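Local coordinates for protein mannonate dehydratase (Streptococcus suis, PDB 3BDK) that probably catalyses the dehydration of D-mannonate to 2-dehydro-3-deoxy-D-gluconate with the help of ferrous iron or manganese, at residues Val82-Lys93 with Val120-Asp130. Sequence-based numbering, arbitrary orientation.
Sequences VIESIPVHEDIK and VVCYNFMPVFD. With DNO (D-mannose), chain C.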
loop_
_atom_site.group_PDB
_atom_site.type_symbol
_atom_site.label_atom_id
_atom_site.label_comp_id
_atom_site.label_asym_id
_atom_site.label_seq_id
_atom_site.Cartn_x
_atom_site.Cartn_y
_atom_site.Cartn_z
ATOM N N VAL A 82 -4.258 -19.127 9.293
ATOM C CA VAL A 82 -4.495 -20.046 8.179
ATOM C C VAL A 82 -3.195 -20.773 7.887
ATOM O O VAL A 82 -2.121 -20.199 8.022
ATOM C CB VAL A 82 -4.865 -19.290 6.872
ATOM C CG1 VAL A 82 -4.937 -20.254 5.685
ATOM C CG2 VAL A 82 -6.171 -18.505 7.013
ATOM N N ILE A 83 -3.287 -22.029 7.475
ATOM C CA ILE A 83 -2.108 -22.761 7.032
ATOM C C ILE A 83 -2.135 -22.904 5.521
ATOM O O ILE A 83 -3.094 -23.430 4.961
ATOM C CB ILE A 83 -1.992 -24.138 7.729
ATOM C CG1 ILE A 83 -1.516 -23.930 9.171
ATOM C CG2 ILE A 83 -1.043 -25.084 6.963
ATOM C CD1 ILE A 83 -1.288 -25.185 9.942
ATOM N N GLU A 84 -1.102 -22.405 4.853
ATOM C CA GLU A 84 -1.091 -22.488 3.414
ATOM C C GLU A 84 -0.477 -23.790 3.024
ATOM O O GLU A 84 0.738 -23.912 2.802
ATOM C CB GLU A 84 -0.376 -21.344 2.726
ATOM C CG GLU A 84 -0.640 -21.352 1.225
ATOM C CD GLU A 84 -1.766 -20.421 0.793
ATOM O OE1 GLU A 84 -2.372 -19.745 1.650
ATOM O OE2 GLU A 84 -2.027 -20.339 -0.424
ATOM N N SER A 85 -1.369 -24.768 2.996
ATOM C CA SER A 85 -1.193 -25.999 2.279
ATOM C C SER A 85 -0.593 -27.094 3.132
ATOM O O SER A 85 0.588 -27.069 3.477
ATOM C CB SER A 85 -0.410 -25.791 0.978
ATOM O OG SER A 85 -0.847 -26.693 -0.017
ATOM N N ILE A 86 -1.470 -28.019 3.508
ATOM C CA ILE A 86 -1.117 -29.423 3.609
ATOM C C ILE A 86 -1.399 -30.015 2.211
ATOM O O ILE A 86 -2.558 -30.150 1.808
ATOM C CB ILE A 86 -1.948 -30.161 4.674
ATOM C CG1 ILE A 86 -2.025 -29.352 5.974
ATOM C CG2 ILE A 86 -1.368 -31.550 4.919
ATOM C CD1 ILE A 86 -3.003 -29.921 7.000
ATOM N N PRO A 87 -0.335 -30.313 1.450
ATOM C CA PRO A 87 -0.433 -30.869 0.095
ATOM C C PRO A 87 -0.929 -32.317 -0.013
ATOM O O PRO A 87 -0.261 -33.248 0.436
ATOM C CB PRO A 87 1.007 -30.767 -0.436
ATOM C CG PRO A 87 1.867 -30.790 0.794
ATOM C CD PRO A 87 1.065 -30.076 1.856
ATOM N N VAL A 88 -2.094 -32.481 -0.629
ATOM C CA VAL A 88 -2.605 -33.775 -1.067
ATOM C C VAL A 88 -1.608 -34.489 -2.000
ATOM O O VAL A 88 -1.101 -33.872 -2.949
ATOM C CB VAL A 88 -3.918 -33.561 -1.794
ATOM C CG1 VAL A 88 -4.544 -34.862 -2.097
ATOM C CG2 VAL A 88 -4.849 -32.718 -0.939
ATOM N N HIS A 89 -1.317 -35.765 -1.705
ATOM C CA HIS A 89 -0.359 -36.591 -2.470
ATOM C C HIS A 89 -0.908 -36.904 -3.871
ATOM O O HIS A 89 -2.124 -37.026 -4.058
ATOM C CB HIS A 89 -0.037 -37.914 -1.706
ATOM C CG HIS A 89 1.170 -38.652 -2.229
ATOM N ND1 HIS A 89 1.138 -39.437 -3.364
ATOM C CD2 HIS A 89 2.448 -38.705 -1.778
ATOM C CE1 HIS A 89 2.344 -39.931 -3.596
ATOM N NE2 HIS A 89 3.159 -39.501 -2.647
ATOM N N GLU A 90 -0.019 -37.053 -4.854
ATOM C CA GLU A 90 -0.447 -37.416 -6.213
ATOM C C GLU A 90 -1.295 -38.675 -6.210
ATOM O O GLU A 90 -2.292 -38.755 -6.929
ATOM C CB GLU A 90 0.729 -37.591 -7.177
ATOM C CG GLU A 90 1.348 -36.283 -7.663
ATOM C CD GLU A 90 0.393 -35.387 -8.463
ATOM O OE1 GLU A 90 -0.409 -35.908 -9.269
ATOM O OE2 GLU A 90 0.463 -34.149 -8.282
ATOM N N ASP A 91 -0.905 -39.648 -5.396
ATOM C CA ASP A 91 -1.632 -40.907 -5.290
ATOM C C ASP A 91 -3.068 -40.710 -4.830
ATOM O O ASP A 91 -3.945 -41.475 -5.222
ATOM C CB ASP A 91 -0.910 -41.879 -4.355
ATOM C CG ASP A 91 0.392 -42.401 -4.941
ATOM O OD1 ASP A 91 0.468 -42.558 -6.182
ATOM O OD2 ASP A 91 1.329 -42.670 -4.150
ATOM N N ILE A 92 -3.316 -39.694 -4.003
ATOM C CA ILE A 92 -4.699 -39.381 -3.638
ATOM C C ILE A 92 -5.412 -38.759 -4.830
ATOM O O ILE A 92 -6.535 -39.148 -5.154
ATOM C CB ILE A 92 -4.828 -38.464 -2.401
ATOM C CG1 ILE A 92 -4.281 -39.168 -1.159
ATOM C CG2 ILE A 92 -6.295 -38.081 -2.179
ATOM C CD1 ILE A 92 -3.972 -38.231 0.005
ATOM N N LYS A 93 -4.741 -37.808 -5.480
ATOM C CA LYS A 93 -5.269 -37.129 -6.661
ATOM C C LYS A 93 -5.604 -38.126 -7.776
ATOM O O LYS A 93 -6.632 -37.979 -8.445
ATOM C CB LYS A 93 -4.274 -36.070 -7.172
ATOM C CG LYS A 93 -4.263 -34.712 -6.441
ATOM C CD LYS A 93 -3.089 -33.853 -6.934
ATOM C CE LYS A 93 -2.982 -32.516 -6.201
ATOM N NZ LYS A 93 -1.692 -31.810 -6.464
ATOM N N VAL A 120 -7.926 -22.560 9.801
ATOM C CA VAL A 120 -8.102 -22.736 8.357
ATOM C C VAL A 120 -6.933 -23.463 7.705
ATOM O O VAL A 120 -5.767 -23.215 8.045
ATOM C CB VAL A 120 -8.359 -21.390 7.614
ATOM C CG1 VAL A 120 -8.320 -21.585 6.106
ATOM C CG2 VAL A 120 -9.707 -20.768 8.024
ATOM N N VAL A 121 -7.259 -24.365 6.772
ATOM C CA VAL A 121 -6.253 -25.071 5.968
ATOM C C VAL A 121 -6.565 -24.970 4.464
ATOM O O VAL A 121 -7.557 -25.531 3.990
ATOM C CB VAL A 121 -6.118 -26.564 6.382
ATOM C CG1 VAL A 121 -5.132 -27.279 5.487
ATOM C CG2 VAL A 121 -5.673 -26.687 7.824
ATOM N N CYS A 122 -5.725 -24.224 3.744
ATOM C CA CYS A 122 -5.736 -24.173 2.282
ATOM C C CYS A 122 -4.991 -25.405 1.727
ATOM O O CYS A 122 -4.178 -26.012 2.431
ATOM C CB CYS A 122 -5.117 -22.844 1.784
ATOM S SG CYS A 122 -4.923 -22.620 -0.075
ATOM N N TYR A 123 -5.297 -25.773 0.478
ATOM C CA TYR A 123 -4.725 -26.951 -0.211
ATOM C C TYR A 123 -5.332 -26.977 -1.618
ATOM O O TYR A 123 -6.403 -26.402 -1.829
ATOM C CB TYR A 123 -5.109 -28.252 0.514
ATOM C CG TYR A 123 -6.583 -28.518 0.398
ATOM C CD1 TYR A 123 -7.080 -29.460 -0.512
ATOM C CD2 TYR A 123 -7.489 -27.771 1.139
ATOM C CE1 TYR A 123 -8.446 -29.656 -0.651
ATOM C CE2 TYR A 123 -8.856 -27.969 1.010
ATOM C CZ TYR A 123 -9.325 -28.909 0.113
ATOM O OH TYR A 123 -10.682 -29.086 0.011
ATOM N N ASN A 124 -4.689 -27.663 -2.565
ATOM C CA ASN A 124 -5.234 -27.790 -3.935
ATOM C C ASN A 124 -5.560 -29.215 -4.372
ATOM O O ASN A 124 -5.247 -30.168 -3.668
ATOM C CB ASN A 124 -4.300 -27.147 -4.967
ATOM C CG ASN A 124 -3.201 -28.074 -5.423
ATOM O OD1 ASN A 124 -3.456 -29.186 -5.873
ATOM N ND2 ASN A 124 -1.963 -27.615 -5.324
ATOM N N PHE A 125 -6.182 -29.342 -5.545
ATOM C CA PHE A 125 -6.438 -30.639 -6.172
ATOM C C PHE A 125 -6.107 -30.558 -7.664
ATOM O O PHE A 125 -6.971 -30.708 -8.532
ATOM C CB PHE A 125 -7.880 -31.093 -5.935
ATOM C CG PHE A 125 -8.016 -32.574 -5.713
ATOM C CD1 PHE A 125 -7.903 -33.111 -4.432
ATOM C CD2 PHE A 125 -8.239 -33.440 -6.788
ATOM C CE1 PHE A 125 -8.027 -34.487 -4.222
ATOM C CE2 PHE A 125 -8.370 -34.814 -6.587
ATOM C CZ PHE A 125 -8.264 -35.337 -5.303
ATOM N N MET A 126 -4.829 -30.326 -7.935
ATOM C CA MET A 126 -4.358 -29.999 -9.247
ATOM C C MET A 126 -3.316 -31.013 -9.662
ATOM O O MET A 126 -2.212 -31.051 -9.115
ATOM C CB MET A 126 -3.758 -28.598 -9.238
ATOM C CG MET A 126 -3.912 -27.830 -10.547
ATOM S SD MET A 126 -3.010 -26.257 -10.570
ATOM C CE MET A 126 -3.359 -25.643 -8.911
ATOM N N PRO A 127 -3.660 -31.857 -10.634
ATOM C CA PRO A 127 -2.718 -32.840 -11.123
ATOM C C PRO A 127 -1.380 -32.200 -11.417
ATOM O O PRO A 127 -1.349 -31.071 -11.910
ATOM C CB PRO A 127 -3.356 -33.293 -12.424
ATOM C CG PRO A 127 -4.813 -33.123 -12.197
ATOM C CD PRO A 127 -4.969 -31.947 -11.306
ATOM N N VAL A 128 -0.305 -32.912 -11.068
ATOM C CA VAL A 128 1.066 -32.636 -11.483
ATOM C C VAL A 128 1.715 -31.383 -10.872
ATOM O O VAL A 128 2.591 -31.500 -10.017
ATOM C CB VAL A 128 1.220 -32.643 -13.028
ATOM C CG1 VAL A 128 2.679 -32.758 -13.409
ATOM C CG2 VAL A 128 0.461 -33.791 -13.633
ATOM N N PHE A 129 1.301 -30.198 -11.317
ATOM C CA PHE A 129 1.875 -28.931 -10.853
ATOM C C PHE A 129 0.858 -28.186 -10.006
ATOM O O PHE A 129 -0.336 -28.449 -10.123
ATOM C CB PHE A 129 2.241 -28.028 -12.036
ATOM C CG PHE A 129 2.886 -28.748 -13.188
ATOM C CD1 PHE A 129 2.121 -29.181 -14.266
ATOM C CD2 PHE A 129 4.256 -28.980 -13.201
ATOM C CE1 PHE A 129 2.710 -29.853 -15.343
ATOM C CE2 PHE A 129 4.851 -29.650 -14.263
ATOM C CZ PHE A 129 4.073 -30.089 -15.341
ATOM N N ASP A 130 1.331 -27.242 -9.182
ATOM C CA ASP A 130 0.431 -26.355 -8.435
ATOM C C ASP A 130 0.226 -24.988 -9.090
ATOM O O ASP A 130 -0.616 -24.185 -8.660
ATOM C CB ASP A 130 0.928 -26.176 -7.016
ATOM C CG ASP A 130 1.126 -27.488 -6.311
ATOM O OD1 ASP A 130 2.115 -27.575 -5.534
ATOM O OD2 ASP A 130 0.303 -28.423 -6.544
HETATM C C1 DNO C . 0.946 -20.439 -6.619
HETATM C C2 DNO C . 1.203 -19.907 -5.200
HETATM C C3 DNO C . 2.343 -20.637 -4.421
HETATM C C4 DNO C . 2.324 -22.185 -4.204
HETATM C C5 DNO C . 0.973 -22.902 -3.905
HETATM C C6 DNO C . 1.232 -24.161 -3.067
HETATM O O1 DNO C . 0.220 -19.817 -7.397
HETATM O O2 DNO C . -0.023 -19.875 -4.447
HETATM O O3 DNO C . 2.451 -20.042 -3.131
HETATM O O4 DNO C . 3.012 -22.825 -5.287
HETATM O O5 DNO C . 0.029 -22.084 -3.196
HETATM O O6 DNO C . 1.289 -25.301 -3.930
HETATM O O HOH W 1 -1.925 -30.622 -3.263
#
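Two neighbouring parallel strands of the xylose isomerase-like TIM barrel meet here, Ile83 pairing with Val121, and the loops that follow them run on together beside the sugar pocket. Ile83 N donates to Val120 O at 2.8 Å, and Cys122 N donates back to Ile83 O at 3.0 Å. Val82 and Val120 stand abreast, Val82 CG1 to Val120 CG1 3.7 Å. On the other face of the sheet, Ile86 CD1 rests on Val121 CG1.

Beyond the strands Lys93 has the largest single share of the contact. Its CG sits over the centre of the Phe125 ring in a CH-pi contact, 4.0 Å from the centroid, while Val88 CG1 meets the same ring obliquely. With chi2 to chi4 all near 180°, the chain reaches past the ring, and Lys93 NZ donates to Met126 O at 2.8 Å, coming from above the carbonyl plane. A weak bond joins the same nitrogen to Asn124 OD1, which also accepts from Met126 N in an Asx turn. Asn124 ND2 donates to Asp130 OD2 at 2.7 Å, from above the carboxylate plane, and so helps place Asp130, whose OD1 lies 2.9 Å from O6 of the bound D-mannose. Both carboxylate oxygens of Glu90 accept weakly from Val128 N; the firmer partner of OE1 is the Tyr185 hydroxyl.

Glu84, in the same pocket near the manganese, pairs with Arg328. Phe284 of strand 282-286 packs on Val82, Val120 and Cys122, strand 215-218 continues the sheet past Val121, and helix 191-210 covers Val88, Tyr123 and Phe125.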